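Local coordinates for protein nucleoside-diphosphate-sugar pyrophosphorylase (Vibrio cholerae, PDB 4EVW) that probably transfers a nucleotidyl group from a nucleoside triphosphate to a sugar phosphate, giving a nucleoside-diphosphate sugar and pyrophosphate, at residues V103-Q106 against G107-T110; V111-I114 against D115-R118; P124-S127 against Q128-G132; V191-S195 against Q196-R200; L223-R226 against H227-I230. The protein carries 1 engineered substitution. All coordinates share one frame; numbering follows the deposited sequence.

Contact 1 (V103-Q106 against G107-T110); sequences VDYQ and GSIT
Tyr105 folds its ring forward over the backbone of Gly107 and fixes its hydroxyl on the carbonyl of Ser108. The first torsion carries CG opposite the backbone nitrogen (chi1 179°), sending the ring along the direction of the chain. Gly107 N then sits over the centre of one ring face, 3.3 Å above its plane. At the far end, Tyr105 OH donates to Ser108 O over 2.6 Å. This bond lies in the carbonyl plane on a lone pair, with a C=O...OH angle of 135°, and Ser108 O is also in the plane of the ring. The tight part is therefore the ring, held by a face contact and by its hydroxyl; Ile109 CG2 adds a looser apolar touch at the ring edge, 4.1 Å from Tyr105 CE2. The solvent side is built differently. There the exposed Gln106 bends at chi2 and gives NE2 to Asp104 OD1 (2.9 Å), a nearly straight bond of 162° confined to the loop. Tyr105 OH also bonds Met1 N, and Ile109 packs on Val3 and Phe177, so the loop after helix 87-100 is pinned where strand 109-111 enters the sheet between strands 2-5 and 174-177.

Contact 2 (V111-I114 against D115-R118); sequences VFNI and DTFR
Asn113 reaches forward over the turn to Asp115 and Thr116. Its CB comes only to 4.2 Å from Asp115 N, with CG lodged between the backbone N and the carbonyl carbon (chi1 67°), which swings the amide over the turn. CG comes to 3.4 Å from Thr116 OG1. At the tip, OD1 accepts the Thr116 hydroxyl (OG1 to OD1 2.8 Å), the donor tilted 27° from the carbonyl plane, and takes a second, weak bond from Asp115 N at 3.0 Å. ND2 donates to a water 2.9 Å away, and that water donates in turn to Thr116 OG1 over 2.7 Å. Both ends of the amide are thus engaged, which fixes its rotation. Beneath, Thr116 N closes on Asn113 O (3.3 Å), while Phe112 CZ packs on Thr116 CB at 3.6 Å. Arg118 CG touches the same ring, the two side chains crossing at about a right angle. The guanidinium of Arg118 turns to a salt bridge with Glu135 and to Glu228 O. A type I beta turn reinforced by a weak Asx turn results, leading from strand 109-111 into strand 116-117; in related sugar nucleotidyltransferases, the loop after this central strand borders the active site.

Contact 3 (P124-S127 against Q128-G132); sequences PDIS and QHSDG
Two torsions set the contact between Ile126 and the residues that follow it. Ser130 holds OG between its backbone N and carbonyl carbon (chi1 61°), and this turns the hydroxyl back to Ile126 O, 2.7 Å away. His129 has CG opposite its carbonyl carbon (chi1 -57°), which lays the ring beside Asp125: His129 CD2 is 3.4 Å from Asp125 OD2, the carboxylate and ring planes standing 53° apart. Ile126 O is gripped twice, since His129 N also donates to it over 3.0 Å. The two donors arrive from opposite faces of the carbonyl plane. One residue earlier, Gln128 N bonds Asp125 O at 2.9 Å, and before it Ser127 gives both its N and its OG to Pro124 O, the OG bond 2.7 Å and nearly along the C=O axis. A water donates to Ser130 OG (2.8 Å) and only weakly to Ser127 O. Successive amides bonding to carbonyls three residues back mark a 3-10 helix. Here a short one, with a serine hydroxyl added at its first and last carbonyls, Pro124 O and Ile126 O, leads into strand 132-138, while Ile126 and Ser130 lie on His220 of strand 219-223.

Contact 4 (V191-S195 against Q196-R200); sequences VARPS and QEWER
The backbone from Arg193 to Trp198 starts in a polyproline II conformation at Arg193 and Pro194, then coils at Ser195 into a brief 3-10 turn. Two bonds define that turn: Glu197 N to Pro194 O and Trp198 N to Ser195 O, both 3.0 Å. The coil brings the Trp198 indole back under Arg193. Its NE1 donates to Arg193 O at 3.0 Å, with a straight N-H...O angle of 164° and the acceptor in the ring plane, though the donor stands above the carbonyl plane. The guanidinium is tilted over one indole face in a cation-pi contact, the planes 41° apart and NH1 dipping toward the ring. Arg193 CZ is 4.4 Å from the centroid of the five-membered ring, only 6° off its normal; NH1 is 3.6 Å from Trp198 CE2. Glu197 flanks the same arginine with a long salt bridge (OE1 to NE 3.8 Å), supplemented by a water bonded to both atoms. Another water links Arg193 NH2 to Glu199 N. Solvent probably weakens this surface ion pair. The loop lies between helix 180-191 and helix 208-214; Tyr190 of the former makes a second cation-pi contact with Arg193, while Val191 and Trp198 both rest on Leu203.

Contact 5 (L223-R226 against H227-I230); sequences LIAR and HEVI
Glu228 N donates to Ala225 O at 2.9 Å, the shortest hydrogen bond between the two halves of this turn, its N-H...O angle 158° and its donor above the carbonyl plane. The same two residues are tied a second time in the reverse sense. Ala225 N bonds Glu228 OE1 at 3.0 Å, almost straight at 166°, using the anti lone pair of the carboxylate oxygen. This return is made possible by the first torsion of Glu228, which sets CG opposite the carbonyl carbon (chi1 -66°), and by a chain extended beyond CG. On its way back OE1 also brushes Ile224 CB at 3.5 Å. The imidazole of His227 is approached by both residues from one side: Ala225 CB comes in obliquely, 3.3 Å from His227 CE1, and Glu228 CG lies over that face, offset toward the rim. On the buried side, Ile224 CD1 meets Val229 CB at 4.0 Å, the two side chains crossing at about a right angle. Val229 N adds a weak bond to Arg226 O, 3.4 Å long. The edge of the Arg226 guanidinium faces Val229 O, yet its angle is too poor for a hydrogen bond. Paired backbone and carboxylate bonds thus close the short 3-10 turn from both directions, and the amide donor at OE1 would be expected to stabilise Glu228 as a carboxylate.

In the fold
Contacts 1 and 2 run on along strand 109-111, yet their centres are 19 Å apart, and contact 2 lies about 6 Å from the centre of the chain. Contact 2 joins contact 5 directly, centres 12 Å apart, through probable hydrogen bonds from Phe117 N to Ile230 O (2.9 Å), where strands 116-117 and 230-231 pair, and from Arg118 NH1 to Glu228 O (3.0 Å). Contact 3 stays separate, its nearest atoms about 7 Å from contacts 1, 2 and 5. Contact 4 is the outlier, its centre 28 to 33 Å from the others; a bound magnesium ion lies about 4 Å from the Glu197 side chain, remote from the probable active-site loop of contact 2.

Contact 1 (V103-Q106 against G107-T110)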
loop_
_atom_site.group_PDB
_atom_site.type_symbol
_atom_site.label_atom_id
_atom_site.label_comp_id
_atom_site.label_asym_id
_atom_site.label_seq_id
_atom_site.Cartn_x
_atom_site.Cartn_y
_atom_site.Cartn_z
ATOM N N VAL A 103 15.934 -0.996 -14.674
ATOM C CA VAL A 103 16.065 -0.073 -13.554
ATOM C C VAL A 103 16.668 -0.780 -12.335
ATOM O O VAL A 103 16.142 -1.787 -11.863
ATOM C CB VAL A 103 14.687 0.536 -13.192
ATOM C CG1 VAL A 103 14.802 1.407 -11.945
ATOM C CG2 VAL A 103 14.167 1.361 -14.367
ATOM N N ASP A 104 17.784 -0.252 -11.841
ATOM C CA ASP A 104 18.473 -0.826 -10.684
ATOM C C ASP A 104 18.228 0.087 -9.490
ATOM O O ASP A 104 18.996 1.008 -9.233
ATOM C CB ASP A 104 19.972 -0.927 -10.982
ATOM C CG ASP A 104 20.743 -1.683 -9.908
ATOM O OD1 ASP A 104 20.115 -2.212 -8.966
ATOM O OD2 ASP A 104 21.988 -1.751 -10.019
ATOM N N TYR A 105 17.144 -0.164 -8.766
ATOM C CA TYR A 105 16.800 0.665 -7.615
ATOM C C TYR A 105 17.016 -0.104 -6.314
ATOM O O TYR A 105 16.532 -1.225 -6.163
ATOM C CB TYR A 105 15.341 1.104 -7.732
ATOM C CG TYR A 105 14.882 1.938 -6.574
ATOM C CD1 TYR A 105 15.265 3.276 -6.458
ATOM C CD2 TYR A 105 14.090 1.385 -5.569
ATOM C CE1 TYR A 105 14.874 4.039 -5.373
ATOM C CE2 TYR A 105 13.692 2.140 -4.473
ATOM C CZ TYR A 105 14.087 3.467 -4.383
ATOM O OH TYR A 105 13.696 4.225 -3.307
ATOM N N GLN A 106 17.728 0.500 -5.367
ATOM C CA GLN A 106 18.006 -0.175 -4.100
ATOM C C GLN A 106 17.560 0.625 -2.882
ATOM O O GLN A 106 17.931 0.304 -1.752
ATOM C CB GLN A 106 19.508 -0.453 -3.983
ATOM C CG GLN A 106 20.093 -1.292 -5.114
ATOM C CD GLN A 106 19.516 -2.693 -5.162
ATOM O OE1 GLN A 106 19.088 -3.234 -4.141
ATOM N NE2 GLN A 106 19.516 -3.297 -6.346
ATOM N N GLY A 107 16.756 1.652 -3.108
ATOM C CA GLY A 107 16.325 2.491 -2.006
ATOM C C GLY A 107 15.093 2.029 -1.257
ATOM O O GLY A 107 14.707 0.860 -1.306
ATOM N N SER A 108 14.472 2.968 -0.558
ATOM C CA SER A 108 13.292 2.675 0.231
ATOM C C SER A 108 12.066 2.482 -0.644
ATOM O O SER A 108 12.038 2.905 -1.802
ATOM C CB SER A 108 13.016 3.834 1.191
ATOM O OG SER A 108 12.605 4.981 0.468
ATOM N N ILE A 109 11.065 1.804 -0.102
ATOM C CA ILE A 109 9.814 1.676 -0.819
ATOM C C ILE A 109 8.694 1.954 0.163
ATOM O O ILE A 109 8.714 1.513 1.315
ATOM C CB ILE A 109 9.592 0.307 -1.499
ATOM C CG1 ILE A 109 9.665 -0.823 -0.487
ATOM C CG2 ILE A 109 10.598 0.117 -2.635
ATOM C CD1 ILE A 109 9.204 -2.134 -1.090
ATOM N N THR A 110 7.732 2.727 -0.312
ATOM C CA THR A 110 6.578 3.111 0.476
ATOM C C THR A 110 5.380 2.553 -0.259
ATOM O O THR A 110 4.986 3.075 -1.299
ATOM C CB THR A 110 6.490 4.637 0.554
ATOM O OG1 THR A 110 7.670 5.136 1.191
ATOM C CG2 THR A 110 5.271 5.068 1.344
#

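Contact 2 (V111-I114 against D115-R118)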
loop_
_atom_site.group_PDB
_atom_site.type_symbol
_atom_site.label_atom_id
_atom_site.label_comp_id
_atom_site.label_asym_id
_atom_site.label_seq_id
_atom_site.Cartn_x
_atom_site.Cartn_y
_atom_site.Cartn_z
ATOM N N VAL A 111 4.815 1.475 0.268
ATOM C CA VAL A 111 3.668 0.846 -0.375
ATOM C C VAL A 111 2.388 1.511 0.085
ATOM O O VAL A 111 2.183 1.734 1.271
ATOM C CB VAL A 111 3.601 -0.656 -0.047
ATOM C CG1 VAL A 111 2.442 -1.307 -0.804
ATOM C CG2 VAL A 111 4.922 -1.312 -0.400
ATOM N N PHE A 112 1.519 1.820 -0.867
ATOM C CA PHE A 112 0.266 2.480 -0.551
ATOM C C PHE A 112 -0.798 1.888 -1.465
ATOM O O PHE A 112 -0.473 1.287 -2.482
ATOM C CB PHE A 112 0.417 3.972 -0.816
ATOM C CG PHE A 112 -0.726 4.795 -0.319
ATOM C CD1 PHE A 112 -1.028 4.843 1.038
ATOM C CD2 PHE A 112 -1.494 5.538 -1.206
ATOM C CE1 PHE A 112 -2.082 5.628 1.505
ATOM C CE2 PHE A 112 -2.548 6.324 -0.753
ATOM C CZ PHE A 112 -2.843 6.371 0.604
ATOM N N ASN A 113 -2.068 2.045 -1.122
ATOM C CA ASN A 113 -3.083 1.485 -1.994
ATOM C C ASN A 113 -3.998 2.553 -2.558
ATOM O O ASN A 113 -4.214 3.609 -1.956
ATOM C CB ASN A 113 -3.868 0.393 -1.272
ATOM C CG ASN A 113 -4.702 0.926 -0.147
ATOM O OD1 ASN A 113 -5.834 1.355 -0.354
ATOM N ND2 ASN A 113 -4.145 0.915 1.056
ATOM N N ILE A 114 -4.536 2.260 -3.729
ATOM C CA ILE A 114 -5.393 3.187 -4.435
ATOM C C ILE A 114 -6.779 3.380 -3.797
ATOM O O ILE A 114 -7.544 4.240 -4.231
ATOM C CB ILE A 114 -5.491 2.740 -5.921
ATOM C CG1 ILE A 114 -5.490 3.963 -6.831
ATOM C CG2 ILE A 114 -6.700 1.853 -6.139
ATOM C CD1 ILE A 114 -4.218 4.790 -6.732
ATOM N N ASP A 115 -7.078 2.605 -2.750
ATOM C CA ASP A 115 -8.365 2.694 -2.044
ATOM C C ASP A 115 -8.321 3.705 -0.904
ATOM O O ASP A 115 -9.318 3.913 -0.216
ATOM C CB ASP A 115 -8.751 1.358 -1.398
ATOM C CG ASP A 115 -8.777 0.213 -2.374
ATOM O OD1 ASP A 115 -9.319 0.386 -3.484
ATOM O OD2 ASP A 115 -8.269 -0.871 -2.015
ATOM N N THR A 116 -7.165 4.320 -0.702
ATOM C CA THR A 116 -6.994 5.239 0.408
ATOM C C THR A 116 -6.515 6.619 -0.006
ATOM O O THR A 116 -5.720 6.744 -0.937
ATOM C CB THR A 116 -5.961 4.650 1.395
ATOM O OG1 THR A 116 -6.304 3.288 1.679
ATOM C CG2 THR A 116 -5.932 5.440 2.690
ATOM N N PHE A 117 -7.013 7.652 0.673
ATOM C CA PHE A 117 -6.557 9.012 0.401
ATOM C C PHE A 117 -5.949 9.553 1.684
ATOM O O PHE A 117 -6.538 9.455 2.769
ATOM C CB PHE A 117 -7.681 9.964 -0.015
ATOM C CG PHE A 117 -8.630 9.389 -1.011
ATOM C CD1 PHE A 117 -8.202 8.463 -1.959
ATOM C CD2 PHE A 117 -9.966 9.766 -0.992
ATOM C CE1 PHE A 117 -9.096 7.917 -2.874
ATOM C CE2 PHE A 117 -10.871 9.232 -1.899
ATOM C CZ PHE A 117 -10.437 8.302 -2.843
ATOM N N ARG A 118 -4.765 10.131 1.542
ATOM C CA ARG A 118 -4.038 10.711 2.668
ATOM C C ARG A 118 -3.652 12.112 2.229
ATOM O O ARG A 118 -2.510 12.356 1.828
ATOM C CB ARG A 118 -2.792 9.876 2.957
ATOM C CG ARG A 118 -3.098 8.594 3.715
ATOM C CD ARG A 118 -3.252 8.876 5.207
ATOM N NE ARG A 118 -1.968 9.252 5.800
ATOM C CZ ARG A 118 -1.615 10.497 6.106
ATOM N NH1 ARG A 118 -2.453 11.509 5.890
ATOM N NH2 ARG A 118 -0.410 10.737 6.608
HETATM O O HOH W 1 -6.069 1.092 3.233
#

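Contact 3 (P124-S127 against Q128-G132)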
loop_
_atom_site.group_PDB
_atom_site.type_symbol
_atom_site.label_atom_id
_atom_site.label_comp_id
_atom_site.label_asym_id
_atom_site.label_seq_id
_atom_site.Cartn_x
_atom_site.Cartn_y
_atom_site.Cartn_z
ATOM N N PRO A 124 7.027 11.118 7.912
ATOM C CA PRO A 124 7.280 11.484 9.308
ATOM C C PRO A 124 8.763 11.335 9.642
ATOM O O PRO A 124 9.499 10.639 8.947
ATOM C CB PRO A 124 6.398 10.510 10.082
ATOM C CG PRO A 124 6.470 9.274 9.243
ATOM C CD PRO A 124 6.379 9.797 7.816
ATOM N N ASP A 125 9.200 12.004 10.700
ATOM C CA ASP A 125 10.598 11.947 11.102
ATOM C C ASP A 125 11.074 10.516 11.379
ATOM O O ASP A 125 12.224 10.175 11.103
ATOM C CB ASP A 125 10.809 12.820 12.345
ATOM C CG ASP A 125 12.270 12.959 12.721
ATOM O OD1 ASP A 125 13.038 13.538 11.921
ATOM O OD2 ASP A 125 12.651 12.489 13.814
ATOM N N ILE A 126 10.190 9.672 11.903
ATOM C CA ILE A 126 10.580 8.301 12.224
ATOM C C ILE A 126 11.076 7.535 10.995
ATOM O O ILE A 126 11.831 6.570 11.126
ATOM C CB ILE A 126 9.411 7.522 12.920
ATOM C CG1 ILE A 126 9.932 6.196 13.492
ATOM C CG2 ILE A 126 8.268 7.268 11.937
ATOM C CD1 ILE A 126 11.095 6.356 14.471
ATOM N N SER A 127 10.688 7.979 9.801
ATOM C CA SER A 127 11.120 7.294 8.580
ATOM C C SER A 127 12.622 7.449 8.351
ATOM O O SER A 127 13.219 6.703 7.573
ATOM C CB SER A 127 10.344 7.805 7.356
ATOM O OG SER A 127 10.702 9.132 7.006
ATOM N N GLN A 128 13.234 8.413 9.035
ATOM C CA GLN A 128 14.673 8.642 8.908
ATOM C C GLN A 128 15.435 7.980 10.054
ATOM O O GLN A 128 16.664 8.028 10.091
ATOM C CB GLN A 128 14.985 10.145 8.916
ATOM C CG GLN A 128 14.439 10.932 7.735
ATOM C CD GLN A 128 14.570 12.437 7.932
ATOM O OE1 GLN A 128 13.603 13.182 7.763
ATOM N NE2 GLN A 128 15.768 12.890 8.289
ATOM N N HIS A 129 14.712 7.360 10.982
ATOM C CA HIS A 129 15.342 6.731 12.141
ATOM C C HIS A 129 14.802 5.334 12.432
ATOM O O HIS A 129 14.688 4.932 13.591
ATOM C CB HIS A 129 15.135 7.620 13.367
ATOM C CG HIS A 129 15.661 9.010 13.196
ATOM N ND1 HIS A 129 17.008 9.306 13.235
ATOM C CD2 HIS A 129 15.027 10.178 12.944
ATOM C CE1 HIS A 129 17.180 10.597 13.015
ATOM N NE2 HIS A 129 15.992 11.149 12.835
ATOM N N SER A 130 14.472 4.597 11.379
ATOM C CA SER A 130 13.930 3.251 11.531
ATOM C C SER A 130 14.194 2.445 10.273
ATOM O O SER A 130 14.537 3.002 9.231
ATOM C CB SER A 130 12.421 3.317 11.790
ATOM O OG SER A 130 11.739 3.932 10.708
ATOM N N ASP A 131 14.040 1.128 10.366
ATOM C CA ASP A 131 14.249 0.277 9.204
ATOM C C ASP A 131 12.949 0.191 8.413
ATOM O O ASP A 131 12.930 -0.270 7.268
ATOM C CB ASP A 131 14.707 -1.118 9.639
ATOM C CG ASP A 131 16.121 -1.111 10.203
ATOM O OD1 ASP A 131 17.023 -0.585 9.518
ATOM O OD2 ASP A 131 16.331 -1.630 11.321
ATOM N N GLY A 132 11.865 0.644 9.036
ATOM C CA GLY A 132 10.569 0.625 8.381
ATOM C C GLY A 132 9.493 1.067 9.353
ATOM O O GLY A 132 9.702 1.063 10.563
HETATM O O HOH W 2 11.750 3.566 7.894
HETATM O O HOH W 3 16.099 5.193 8.408
#

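Contact 4 (V191-S195 against Q196-R200)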
loop_
_atom_site.group_PDB
_atom_site.type_symbol
_atom_site.label_atom_id
_atom_site.label_comp_id
_atom_site.label_asym_id
_atom_site.label_seq_id
_atom_site.Cartn_x
_atom_site.Cartn_y
_atom_site.Cartn_z
ATOM N N VAL A 191 6.834 -16.480 2.241
ATOM C CA VAL A 191 6.251 -17.506 1.383
ATOM C C VAL A 191 6.914 -18.870 1.567
ATOM O O VAL A 191 6.420 -19.872 1.056
ATOM C CB VAL A 191 6.259 -17.094 -0.121
ATOM C CG1 VAL A 191 5.505 -15.773 -0.295
ATOM C CG2 VAL A 191 7.678 -16.992 -0.654
ATOM N N ALA A 192 8.015 -18.912 2.316
ATOM C CA ALA A 192 8.716 -20.171 2.574
ATOM C C ALA A 192 8.372 -20.776 3.940
ATOM O O ALA A 192 8.930 -21.804 4.316
ATOM C CB ALA A 192 10.233 -19.970 2.457
ATOM N N ARG A 193 7.467 -20.147 4.683
ATOM C CA ARG A 193 7.057 -20.662 5.997
ATOM C C ARG A 193 6.566 -22.105 5.903
ATOM O O ARG A 193 5.954 -22.492 4.909
ATOM C CB ARG A 193 5.886 -19.848 6.573
ATOM C CG ARG A 193 6.218 -18.485 7.146
ATOM C CD ARG A 193 5.151 -17.467 6.737
ATOM N NE ARG A 193 3.908 -17.536 7.495
ATOM C CZ ARG A 193 2.692 -17.518 6.951
ATOM N NH1 ARG A 193 2.535 -17.448 5.633
ATOM N NH2 ARG A 193 1.625 -17.539 7.732
ATOM N N PRO A 194 6.844 -22.924 6.935
ATOM C CA PRO A 194 6.388 -24.319 6.934
ATOM C C PRO A 194 4.870 -24.267 6.808
ATOM O O PRO A 194 4.226 -23.388 7.385
ATOM C CB PRO A 194 6.820 -24.828 8.306
ATOM C CG PRO A 194 8.095 -24.087 8.541
ATOM C CD PRO A 194 7.806 -22.683 8.028
ATOM N N SER A 195 4.303 -25.211 6.063
ATOM C CA SER A 195 2.863 -25.242 5.824
ATOM C C SER A 195 1.944 -25.098 7.034
ATOM O O SER A 195 0.873 -24.501 6.926
ATOM C CB SER A 195 2.497 -26.518 5.064
ATOM O OG SER A 195 2.912 -27.671 5.776
ATOM N N GLN A 196 2.346 -25.634 8.182
ATOM C CA GLN A 196 1.500 -25.552 9.367
ATOM C C GLN A 196 1.193 -24.125 9.808
ATOM O O GLN A 196 0.205 -23.887 10.505
ATOM C CB GLN A 196 2.130 -26.332 10.532
ATOM C CG GLN A 196 3.574 -25.964 10.835
ATOM C CD GLN A 196 4.580 -26.881 10.152
ATOM O OE1 GLN A 196 4.397 -27.283 8.999
ATOM N NE2 GLN A 196 5.661 -27.203 10.860
ATOM N N GLU A 197 2.023 -23.171 9.395
ATOM C CA GLU A 197 1.823 -21.773 9.774
ATOM C C GLU A 197 0.837 -21.021 8.887
ATOM O O GLU A 197 0.446 -19.898 9.203
ATOM C CB GLU A 197 3.152 -21.022 9.736
ATOM C CG GLU A 197 4.228 -21.579 10.641
ATOM C CD GLU A 197 5.454 -20.687 10.668
ATOM O OE1 GLU A 197 5.302 -19.469 10.431
ATOM O OE2 GLU A 197 6.560 -21.193 10.938
ATOM N N TRP A 198 0.440 -21.625 7.773
ATOM C CA TRP A 198 -0.470 -20.947 6.858
ATOM C C TRP A 198 -1.929 -21.005 7.274
ATOM O O TRP A 198 -2.501 -22.086 7.407
ATOM C CB TRP A 198 -0.309 -21.513 5.448
ATOM C CG TRP A 198 1.029 -21.229 4.856
ATOM C CD1 TRP A 198 2.221 -21.789 5.211
ATOM C CD2 TRP A 198 1.315 -20.304 3.802
ATOM N NE1 TRP A 198 3.234 -21.271 4.438
ATOM C CE2 TRP A 198 2.705 -20.359 3.566
ATOM C CE3 TRP A 198 0.529 -19.435 3.035
ATOM C CZ2 TRP A 198 3.329 -19.572 2.589
ATOM C CZ3 TRP A 198 1.152 -18.652 2.064
ATOM C CH2 TRP A 198 2.540 -18.730 1.851
ATOM N N GLU A 199 -2.530 -19.834 7.458
ATOM C CA GLU A 199 -3.928 -19.732 7.862
ATOM C C GLU A 199 -4.804 -19.284 6.705
ATOM O O GLU A 199 -6.030 -19.284 6.805
ATOM C CB GLU A 199 -4.076 -18.722 8.997
ATOM C CG GLU A 199 -3.189 -18.990 10.190
ATOM C CD GLU A 199 -3.518 -18.081 11.351
ATOM O OE1 GLU A 199 -3.049 -16.921 11.365
ATOM O OE2 GLU A 199 -4.265 -18.527 12.244
ATOM N N ARG A 200 -4.165 -18.887 5.614
ATOM C CA ARG A 200 -4.878 -18.426 4.435
ATOM C C ARG A 200 -3.886 -18.390 3.284
ATOM O O ARG A 200 -2.677 -18.434 3.499
ATOM C CB ARG A 200 -5.459 -17.028 4.673
ATOM C CG ARG A 200 -4.414 -15.915 4.793
ATOM C CD ARG A 200 -5.066 -14.592 5.170
ATOM N NE ARG A 200 -5.827 -14.712 6.412
ATOM C CZ ARG A 200 -5.312 -14.584 7.632
ATOM N NH1 ARG A 200 -4.025 -14.317 7.793
ATOM N NH2 ARG A 200 -6.085 -14.743 8.698
HETATM O O HOH W 4 -0.986 -17.431 6.889
HETATM O O HOH W 5 3.196 -17.176 10.476
#

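Contact 5 (L223-R226 against H227-I230)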
loop_
_atom_site.group_PDB
_atom_site.type_symbol
_atom_site.label_atom_id
_atom_site.label_comp_id
_atom_site.label_asym_id
_atom_site.label_seq_id
_atom_site.Cartn_x
_atom_site.Cartn_y
_atom_site.Cartn_z
ATOM N N LEU A 223 1.443 7.235 14.196
ATOM C CA LEU A 223 0.024 7.470 14.415
ATOM C C LEU A 223 -0.504 8.750 13.783
ATOM O O LEU A 223 0.048 9.828 13.997
ATOM C CB LEU A 223 -0.247 7.513 15.921
ATOM C CG LEU A 223 -1.688 7.801 16.347
ATOM C CD1 LEU A 223 -2.582 6.638 15.942
ATOM C CD2 LEU A 223 -1.741 8.014 17.854
ATOM N N ILE A 224 -1.566 8.633 12.991
ATOM C CA ILE A 224 -2.170 9.819 12.394
ATOM C C ILE A 224 -3.602 9.897 12.897
ATOM O O ILE A 224 -4.130 8.925 13.447
ATOM C CB ILE A 224 -2.176 9.799 10.838
ATOM C CG1 ILE A 224 -3.084 8.685 10.313
ATOM C CG2 ILE A 224 -0.753 9.648 10.314
ATOM C CD1 ILE A 224 -3.322 8.764 8.812
ATOM N N ALA A 225 -4.220 11.060 12.721
ATOM C CA ALA A 225 -5.593 11.275 13.165
ATOM C C ALA A 225 -6.581 10.723 12.135
ATOM O O ALA A 225 -6.297 10.697 10.940
ATOM C CB ALA A 225 -5.834 12.764 13.383
ATOM N N ARG A 226 -7.747 10.292 12.602
ATOM C CA ARG A 226 -8.756 9.727 11.716
ATOM C C ARG A 226 -9.161 10.650 10.569
ATOM O O ARG A 226 -9.466 10.181 9.472
ATOM C CB ARG A 226 -10.003 9.340 12.517
ATOM C CG ARG A 226 -11.071 8.644 11.679
ATOM C CD ARG A 226 -10.548 7.332 11.107
ATOM N NE ARG A 226 -11.571 6.588 10.373
ATOM C CZ ARG A 226 -11.886 6.794 9.100
ATOM N NH1 ARG A 226 -11.259 7.727 8.393
ATOM N NH2 ARG A 226 -12.833 6.058 8.529
ATOM N N HIS A 227 -9.157 11.958 10.811
ATOM C CA HIS A 227 -9.545 12.904 9.770
ATOM C C HIS A 227 -8.484 13.079 8.688
ATOM O O HIS A 227 -8.726 13.745 7.679
ATOM C CB HIS A 227 -9.871 14.275 10.377
ATOM C CG HIS A 227 -8.675 15.016 10.888
ATOM N ND1 HIS A 227 -8.157 14.824 12.150
ATOM C CD2 HIS A 227 -7.889 15.949 10.299
ATOM C CE1 HIS A 227 -7.105 15.605 12.316
ATOM N NE2 HIS A 227 -6.922 16.298 11.207
ATOM N N GLU A 228 -7.313 12.488 8.890
ATOM C CA GLU A 228 -6.236 12.612 7.909
ATOM C C GLU A 228 -6.242 11.480 6.886
ATOM O O GLU A 228 -5.430 11.466 5.962
ATOM C CB GLU A 228 -4.883 12.669 8.625
ATOM C CG GLU A 228 -4.710 13.928 9.474
ATOM C CD GLU A 228 -3.348 14.012 10.138
ATOM O OE1 GLU A 228 -3.063 13.192 11.039
ATOM O OE2 GLU A 228 -2.557 14.899 9.755
ATOM N N VAL A 229 -7.158 10.532 7.054
ATOM C CA VAL A 229 -7.258 9.412 6.128
ATOM C C VAL A 229 -8.708 9.197 5.697
ATOM O O VAL A 229 -9.632 9.271 6.508
ATOM C CB VAL A 229 -6.684 8.104 6.753
ATOM C CG1 VAL A 229 -7.477 7.703 7.991
ATOM C CG2 VAL A 229 -6.700 6.980 5.718
ATOM N N ILE A 230 -8.904 8.977 4.401
ATOM C CA ILE A 230 -10.238 8.737 3.857
ATOM C C ILE A 230 -10.186 7.406 3.130
ATOM O O ILE A 230 -9.342 7.202 2.259
ATOM C CB ILE A 230 -10.650 9.837 2.858
ATOM C CG1 ILE A 230 -10.748 11.181 3.585
ATOM C CG2 ILE A 230 -11.988 9.477 2.202
ATOM C CD1 ILE A 230 -10.638 12.379 2.672
#